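Local coordinates for protein tudor (Drosophila melanogaster, PDB 3NTK) that recognises methylarginine-bearing partners such as Aubergine through Tudor domains, and is required for germ cell formation, probably acting in the piRNA pathway, at residues D12-F17 with A124-F129; P43-L48 with A67-V72; A144-G147 with H151-R154. One frame throughout, in Å; residues are numbered along the deposited sequence.

Interaction 1 (D12-F17 with A124-F129); sequences DGPMSF and ALLQSF
The pyrrolidine ring of P14 meets helix 120-131 by one corner: its CG lies 4.1 Å from CD1 of L126, and the two side chains run obliquely past each other. The flat ring of F17 does not reach the helix; P14 O lies at its edge, in the ring plane, 3.4 Å from F17 CE1. Q127 completes the contact. With CG anti to the backbone N (chi1 -173°) and a bend at chi2, its side chain folds toward the backbone of D12 and G13, and no hydrogen bond joins the two segments. The turn is a type I beta turn from G13 to S16 that links strands 4-11 and 16-21, and S16 N to G13 O closes it at 3.0 Å. D12 and G13 both face S16 in a classic beta bulge: D12 N donates to S16 O at 3.1 Å, while the bond from G13 N to the same oxygen is weak. This is the OB-fold part of the last extended Tudor domain, and the helix is the one inserted between strands 109-113 and 137-145. P14 and L126 both rest on L113, while L126 also packs on I162. Within the helix, L125 O accepts from F129 N and from S128 OG, the latter at 3.0 Å. C121, one turn earlier, is joined by a disulfide to C169, whose side chain L125 touches.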
loop_
_atom_site.group_PDB
_atom_site.type_symbol
_atom_site.label_atom_id
_atom_site.label_comp_id
_atom_site.label_asym_id
_atom_site.label_seq_id
_atom_site.Cartn_x
_atom_site.Cartn_y
_atom_site.Cartn_z
ATOM N N ASP A 12 -6.891 1.241 7.604
ATOM C CA ASP A 12 -6.970 1.819 8.936
ATOM C C ASP A 12 -8.375 2.372 9.146
ATOM O O ASP A 12 -8.853 2.490 10.277
ATOM C CB ASP A 12 -5.925 2.926 9.103
ATOM C CG ASP A 12 -4.515 2.378 9.207
ATOM O OD1 ASP A 12 -4.301 1.455 10.023
ATOM O OD2 ASP A 12 -3.620 2.868 8.484
ATOM N N GLY A 13 -9.033 2.691 8.037
ATOM C CA GLY A 13 -10.384 3.220 8.087
ATOM C C GLY A 13 -10.777 3.801 6.741
ATOM O O GLY A 13 -9.950 3.859 5.829
ATOM N N PRO A 14 -12.037 4.230 6.577
ATOM C CA PRO A 14 -12.473 4.802 5.302
ATOM C C PRO A 14 -11.628 5.995 4.857
ATOM O O PRO A 14 -11.397 6.181 3.665
ATOM C CB PRO A 14 -13.920 5.206 5.579
ATOM C CG PRO A 14 -14.360 4.184 6.595
ATOM C CD PRO A 14 -13.164 4.129 7.520
ATOM N N MET A 15 -11.157 6.802 5.804
ATOM C CA MET A 15 -10.372 7.959 5.407
ATOM C C MET A 15 -8.901 7.690 5.170
ATOM O O MET A 15 -8.151 8.601 4.835
ATOM C CB MET A 15 -10.543 9.119 6.392
ATOM C CG MET A 15 -10.464 8.778 7.843
ATOM S SD MET A 15 -8.987 7.931 8.329
ATOM C CE MET A 15 -9.712 6.482 8.957
ATOM N N SER A 16 -8.484 6.441 5.334
ATOM C CA SER A 16 -7.090 6.105 5.086
ATOM C C SER A 16 -6.850 4.618 4.898
ATOM O O SER A 16 -6.835 3.851 5.867
ATOM C CB SER A 16 -6.196 6.620 6.218
ATOM O OG SER A 16 -4.826 6.432 5.888
ATOM N N PHE A 17 -6.675 4.216 3.644
ATOM C CA PHE A 17 -6.387 2.829 3.329
ATOM C C PHE A 17 -5.522 2.744 2.073
ATOM O O PHE A 17 -5.346 3.734 1.358
ATOM C CB PHE A 17 -7.676 2.003 3.181
ATOM C CG PHE A 17 -8.600 2.463 2.089
ATOM C CD1 PHE A 17 -9.493 3.509 2.301
ATOM C CD2 PHE A 17 -8.617 1.809 0.859
ATOM C CE1 PHE A 17 -10.395 3.896 1.302
ATOM C CE2 PHE A 17 -9.515 2.189 -0.144
ATOM C CZ PHE A 17 -10.405 3.231 0.080
ATOM N N ALA A 124 -18.281 2.461 10.594
ATOM C CA ALA A 124 -17.913 1.601 11.716
ATOM C C ALA A 124 -17.864 0.119 11.364
ATOM O O ALA A 124 -17.048 -0.625 11.906
ATOM C CB ALA A 124 -18.883 1.829 12.889
ATOM N N LEU A 125 -18.733 -0.303 10.452
ATOM C CA LEU A 125 -18.814 -1.701 10.037
ATOM C C LEU A 125 -17.806 -2.071 8.946
ATOM O O LEU A 125 -17.452 -3.242 8.782
ATOM C CB LEU A 125 -20.224 -1.995 9.518
ATOM C CG LEU A 125 -20.896 -3.337 9.831
ATOM C CD1 LEU A 125 -22.013 -3.550 8.824
ATOM C CD2 LEU A 125 -19.906 -4.483 9.763
ATOM N N LEU A 126 -17.347 -1.077 8.194
ATOM C CA LEU A 126 -16.407 -1.349 7.114
ATOM C C LEU A 126 -15.137 -2.062 7.555
ATOM O O LEU A 126 -14.623 -2.908 6.831
ATOM C CB LEU A 126 -16.053 -0.053 6.376
ATOM C CG LEU A 126 -16.740 0.096 5.019
ATOM C CD1 LEU A 126 -16.349 1.427 4.373
ATOM C CD2 LEU A 126 -16.334 -1.073 4.123
ATOM N N GLN A 127 -14.631 -1.729 8.737
ATOM C CA GLN A 127 -13.415 -2.362 9.243
ATOM C C GLN A 127 -13.532 -3.890 9.235
ATOM O O GLN A 127 -12.683 -4.585 8.674
ATOM C CB GLN A 127 -13.122 -1.888 10.668
ATOM C CG GLN A 127 -11.788 -2.372 11.209
ATOM C CD GLN A 127 -10.611 -1.618 10.618
ATOM O OE1 GLN A 127 -9.466 -2.058 10.716
ATOM N NE2 GLN A 127 -10.886 -0.469 10.014
ATOM N N SER A 128 -14.590 -4.406 9.855
ATOM C CA SER A 128 -14.809 -5.850 9.925
ATOM C C SER A 128 -15.191 -6.457 8.576
ATOM O O SER A 128 -14.894 -7.621 8.300
ATOM C CB SER A 128 -15.890 -6.168 10.966
ATOM O OG SER A 128 -17.149 -5.643 10.583
ATOM N N PHE A 129 -15.851 -5.675 7.733
ATOM C CA PHE A 129 -16.252 -6.161 6.422
ATOM C C PHE A 129 -15.006 -6.392 5.567
ATOM O O PHE A 129 -14.887 -7.408 4.880
ATOM C CB PHE A 129 -17.185 -5.141 5.754
ATOM C CG PHE A 129 -17.696 -5.567 4.407
ATOM C CD1 PHE A 129 -16.945 -5.339 3.256
ATOM C CD2 PHE A 129 -18.933 -6.196 4.286
ATOM C CE1 PHE A 129 -17.418 -5.728 2.004
ATOM C CE2 PHE A 129 -19.413 -6.590 3.039
ATOM C CZ PHE A 129 -18.653 -6.354 1.895
#

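Interaction 2 (P43-L48 with A67-V72); sequences PAFSDL and AQIRKV
I69 CD1 is the atom on which the loop 43-48 converges. L48 CD2 comes within 3.5 Å of I69 CD1, the two side chains crossing at about a right angle, and L48 CA stands 3.9 Å from the same methyl. F45 approaches obliquely with its ring edge: I69 CD1 lies near the ring plane, 4.0 Å from F45 CE2. Farther along the strand, V72 brings CG2 to 3.8 Å from the backbone atom L48 O, while L48 CB is a looser neighbour of that methyl. Torsions explain the reach of I69: CG1 is anti to the carbonyl carbon (chi1 -62°) and CD1 continues the extended chain (chi2 180°), carrying the methyl out to where it meets both L48 and F45. V72 follows I69 by three residues, yet both point to the loop, because R70 and K71 share one partner, E79, in a classic beta bulge that shifts the alternation of the strand. On the loop side, D47 is the centre of an inverse gamma turn, with a weak bond from L48 N to S46 O, and D47 N sits over the centre of one face of the F45 ring, 4.0 Å above its plane. The next shell belongs to the Tudor barrel: F45 pairs its backbone with F94 and packs on A52, C54 and F94, L48 rests on C78 and F94, and the backbone of I69 bonds to G51. The chain arriving from helix 25-38 is thus laid against the barrel just before strand 53-58 begins. No hydrogen bond crosses between the two segments; methyls, a ring edge and one carbonyl oxygen do the touching, so the grip probably depends on close apolar packing, chiefly around the buried I69, rather than on directed bonds.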
loop_
_atom_site.group_PDB
_atom_site.type_symbol
_atom_site.label_atom_id
_atom_site.label_comp_id
_atom_site.label_asym_id
_atom_site.label_seq_id
_atom_site.Cartn_x
_atom_site.Cartn_y
_atom_site.Cartn_z
ATOM N N PRO A 43 24.431 -4.469 -1.969
ATOM C CA PRO A 43 25.258 -4.037 -0.842
ATOM C C PRO A 43 24.426 -3.372 0.246
ATOM O O PRO A 43 23.268 -3.005 0.024
ATOM C CB PRO A 43 26.250 -3.075 -1.496
ATOM C CG PRO A 43 25.426 -2.451 -2.582
ATOM C CD PRO A 43 24.717 -3.662 -3.169
ATOM N N ALA A 44 25.021 -3.217 1.423
ATOM C CA ALA A 44 24.335 -2.601 2.546
ATOM C C ALA A 44 24.070 -1.127 2.279
ATOM O O ALA A 44 24.853 -0.456 1.611
ATOM C CB ALA A 44 25.171 -2.747 3.818
ATOM N N PHE A 45 22.953 -0.636 2.800
ATOM C CA PHE A 45 22.590 0.766 2.656
ATOM C C PHE A 45 22.805 1.356 4.036
ATOM O O PHE A 45 22.253 0.855 5.016
ATOM C CB PHE A 45 21.123 0.902 2.251
ATOM C CG PHE A 45 20.656 2.323 2.148
ATOM C CD1 PHE A 45 21.166 3.168 1.166
ATOM C CD2 PHE A 45 19.719 2.825 3.044
ATOM C CE1 PHE A 45 20.749 4.500 1.081
ATOM C CE2 PHE A 45 19.295 4.149 2.970
ATOM C CZ PHE A 45 19.814 4.989 1.984
ATOM N N SER A 46 23.609 2.410 4.121
ATOM C CA SER A 46 23.900 3.025 5.410
ATOM C C SER A 46 23.535 4.505 5.519
ATOM O O SER A 46 23.657 5.091 6.595
ATOM C CB SER A 46 25.381 2.830 5.751
ATOM O OG SER A 46 26.216 3.324 4.718
ATOM N N ASP A 47 23.088 5.106 4.419
ATOM C CA ASP A 47 22.703 6.517 4.423
ATOM C C ASP A 47 21.283 6.666 4.968
ATOM O O ASP A 47 20.380 7.110 4.259
ATOM C CB ASP A 47 22.767 7.091 3.002
ATOM C CG ASP A 47 22.378 8.560 2.947
ATOM O OD1 ASP A 47 23.065 9.382 3.590
ATOM O OD2 ASP A 47 21.382 8.894 2.264
ATOM N N LEU A 48 21.092 6.299 6.232
ATOM C CA LEU A 48 19.774 6.374 6.848
ATOM C C LEU A 48 19.331 7.796 7.163
ATOM O O LEU A 48 19.881 8.455 8.046
ATOM C CB LEU A 48 19.734 5.526 8.123
ATOM C CG LEU A 48 20.131 4.057 7.954
ATOM C CD1 LEU A 48 19.905 3.314 9.270
ATOM C CD2 LEU A 48 19.319 3.422 6.837
ATOM N N ALA A 67 11.481 0.277 -0.002
ATOM C CA ALA A 67 11.019 0.995 1.167
ATOM C C ALA A 67 11.525 2.429 1.254
ATOM O O ALA A 67 12.583 2.770 0.716
ATOM C CB ALA A 67 11.436 0.229 2.422
ATOM N N GLN A 68 10.747 3.265 1.923
ATOM C CA GLN A 68 11.127 4.649 2.137
ATOM C C GLN A 68 11.231 4.850 3.640
ATOM O O GLN A 68 10.312 4.513 4.391
ATOM C CB GLN A 68 10.091 5.622 1.559
ATOM C CG GLN A 68 10.446 7.075 1.851
ATOM C CD GLN A 68 9.516 8.069 1.186
ATOM O OE1 GLN A 68 8.297 7.968 1.303
ATOM N NE2 GLN A 68 10.091 9.044 0.492
ATOM N N ILE A 69 12.360 5.381 4.083
ATOM C CA ILE A 69 12.566 5.620 5.502
ATOM C C ILE A 69 11.688 6.773 5.980
ATOM O O ILE A 69 11.680 7.852 5.384
ATOM C CB ILE A 69 14.041 5.934 5.783
ATOM C CG1 ILE A 69 14.897 4.728 5.385
ATOM C CG2 ILE A 69 14.230 6.296 7.256
ATOM C CD1 ILE A 69 16.386 4.920 5.607
ATOM N N ARG A 70 10.942 6.532 7.052
ATOM C CA ARG A 70 10.051 7.541 7.612
ATOM C C ARG A 70 10.613 8.168 8.880
ATOM O O ARG A 70 10.426 9.361 9.126
ATOM C CB ARG A 70 8.681 6.922 7.899
ATOM C CG ARG A 70 7.888 6.591 6.645
ATOM C CD ARG A 70 7.589 7.860 5.855
ATOM N NE ARG A 70 6.825 7.602 4.638
ATOM C CZ ARG A 70 5.582 7.130 4.617
ATOM N NH1 ARG A 70 4.953 6.859 5.753
ATOM N NH2 ARG A 70 4.967 6.933 3.458
ATOM N N LYS A 71 11.302 7.360 9.679
ATOM C CA LYS A 71 11.899 7.832 10.924
ATOM C C LYS A 71 13.169 7.050 11.231
ATOM O O LYS A 71 13.191 5.828 11.104
ATOM C CB LYS A 71 10.932 7.643 12.094
ATOM C CG LYS A 71 9.648 8.445 12.020
ATOM C CD LYS A 71 8.794 8.195 13.257
ATOM C CE LYS A 71 9.538 8.593 14.530
ATOM N NZ LYS A 71 8.772 8.268 15.769
ATOM N N VAL A 72 14.220 7.756 11.633
ATOM C CA VAL A 72 15.474 7.105 11.990
ATOM C C VAL A 72 15.483 6.953 13.511
ATOM O O VAL A 72 15.444 7.942 14.243
ATOM C CB VAL A 72 16.694 7.940 11.552
ATOM C CG1 VAL A 72 17.977 7.282 12.045
ATOM C CG2 VAL A 72 16.718 8.070 10.031
#

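Interaction 3 (A144-G147 with H151-R154); sequences ATKG and HVVR
The loop end of the beta hairpin formed by strands 137-145 and 151-157 is fastened here. A144 and V152 are an antiparallel hydrogen-bonded pair: V152 N donates to A144 O at 2.8 Å with an angle of 162° at the hydrogen, whereas the return bond from A144 N to V152 O is stretched to 3.4 Å and weak. A144 O also receives a CA-H...O contact from H151 CA at 3.3 Å. T145 and H151 form the following, non-hydrogen-bonded pair, with CA atoms only 4.4 Å apart. Their side chains lie side by side on the face away from A144 and V152, and T145 OG1 sits at the edge of the imidazole, in its plane. H151 ND1 donates to T145 OG1 at 2.7 Å, a short but weak bond because it is bent to 121°. T145 holds OG1 beside its backbone N (chi1 -64°), which turns the hydroxyl to the ring. A leucine in place of H151 would probably leave T145 OG1 without this donor and the weak link to R109 broken. Beyond the strand end, K146 runs extended across V152 at about a right angle, K146 CE touching V152 CG2 at 3.7 Å, before NZ forms a salt bridge with E112. That salt bridge ties the residue just past strand 137-145, across strand 151-157, to strand 109-113, which pairs with 151-157 in parallel: H151 bonds through its backbone to H110 and E112, and V153 to E112 and D114. Strand 151-157 therefore lies between 137-145 and 109-113 in the OB-fold sheet.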
loop_
_atom_site.group_PDB
_atom_site.type_symbol
_atom_site.label_atom_id
_atom_site.label_comp_id
_atom_site.label_asym_id
_atom_site.label_seq_id
_atom_site.Cartn_x
_atom_site.Cartn_y
_atom_site.Cartn_z
ATOM N N ALA A 144 -10.489 11.923 -7.728
ATOM C CA ALA A 144 -9.400 12.877 -7.823
ATOM C C ALA A 144 -8.136 12.364 -7.155
ATOM O O ALA A 144 -8.163 11.407 -6.377
ATOM C CB ALA A 144 -9.813 14.196 -7.187
ATOM N N THR A 145 -7.025 13.010 -7.480
ATOM C CA THR A 145 -5.734 12.671 -6.905
ATOM C C THR A 145 -5.215 13.965 -6.286
ATOM O O THR A 145 -5.026 14.959 -6.986
ATOM C CB THR A 145 -4.762 12.165 -7.985
ATOM O OG1 THR A 145 -5.266 10.943 -8.537
ATOM C CG2 THR A 145 -3.380 11.920 -7.394
ATOM N N LYS A 146 -5.021 13.950 -4.970
ATOM C CA LYS A 146 -4.544 15.120 -4.238
ATOM C C LYS A 146 -3.087 15.440 -4.527
ATOM O O LYS A 146 -2.361 14.623 -5.089
ATOM C CB LYS A 146 -4.696 14.908 -2.732
ATOM C CG LYS A 146 -6.114 14.689 -2.251
ATOM C CD LYS A 146 -6.095 14.436 -0.756
ATOM C CE LYS A 146 -7.484 14.367 -0.166
ATOM N NZ LYS A 146 -7.386 14.206 1.306
ATOM N N GLY A 147 -2.664 16.635 -4.125
ATOM C CA GLY A 147 -1.286 17.038 -4.336
ATOM C C GLY A 147 -0.303 16.121 -3.628
ATOM O O GLY A 147 0.885 16.112 -3.945
ATOM N N HIS A 151 -5.554 9.291 -3.527
ATOM C CA HIS A 151 -6.745 9.261 -4.371
ATOM C C HIS A 151 -7.996 9.395 -3.505
ATOM O O HIS A 151 -8.108 8.723 -2.483
ATOM C CB HIS A 151 -6.902 7.921 -5.101
ATOM C CG HIS A 151 -5.921 7.684 -6.203
ATOM N ND1 HIS A 151 -5.642 8.623 -7.172
ATOM C CD2 HIS A 151 -5.225 6.573 -6.544
ATOM C CE1 HIS A 151 -4.818 8.101 -8.063
ATOM N NE2 HIS A 151 -4.551 6.858 -7.706
ATOM N N VAL A 152 -8.929 10.252 -3.911
ATOM C CA VAL A 152 -10.205 10.370 -3.202
ATOM C C VAL A 152 -11.064 9.439 -4.049
ATOM O O VAL A 152 -11.175 9.630 -5.254
ATOM C CB VAL A 152 -10.783 11.791 -3.249
ATOM C CG1 VAL A 152 -12.191 11.793 -2.631
ATOM C CG2 VAL A 152 -9.869 12.746 -2.485
ATOM N N VAL A 153 -11.657 8.426 -3.428
ATOM C CA VAL A 153 -12.417 7.436 -4.182
ATOM C C VAL A 153 -13.794 7.059 -3.640
ATOM O O VAL A 153 -14.170 7.419 -2.530
ATOM C CB VAL A 153 -11.611 6.110 -4.280
ATOM C CG1 VAL A 153 -10.186 6.384 -4.757
ATOM C CG2 VAL A 153 -11.588 5.411 -2.914
ATOM N N ARG A 154 -14.537 6.328 -4.467
ATOM C CA ARG A 154 -15.838 5.785 -4.099
ATOM C C ARG A 154 -15.563 4.291 -4.182
ATOM O O ARG A 154 -15.004 3.811 -5.173
ATOM C CB ARG A 154 -16.922 6.180 -5.098
ATOM C CG ARG A 154 -17.353 7.624 -4.991
ATOM C CD ARG A 154 -18.385 7.954 -6.053
ATOM N NE ARG A 154 -18.629 9.390 -6.136
ATOM C CZ ARG A 154 -19.238 9.984 -7.157
ATOM N NH1 ARG A 154 -19.671 9.266 -8.184
ATOM N NH2 ARG A 154 -19.405 11.299 -7.156
#

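Interactions 1 and 3 belong to the OB-fold part of the extended Tudor domain and reach the same sheet, touching where F17 CZ packs on V153 CG2 at 3.9 Å. Interaction 2 lies across the chain's centre from interaction 1, in the Tudor barrel, its centre about 30 Å from that of interaction 1 and about 29 Å from that of interaction 3. Both 1 and 2 are partly buried, but interaction 2 is apolar, whereas interaction 1 joins one apolar pair to a polar side chain lying beside a turn backbone; neither has a hydrogen bond between its segments. Interaction 3, at the surface, rests on one good backbone hydrogen bond, with a weak backbone bond and a weak imidazole-hydroxyl bond beside it.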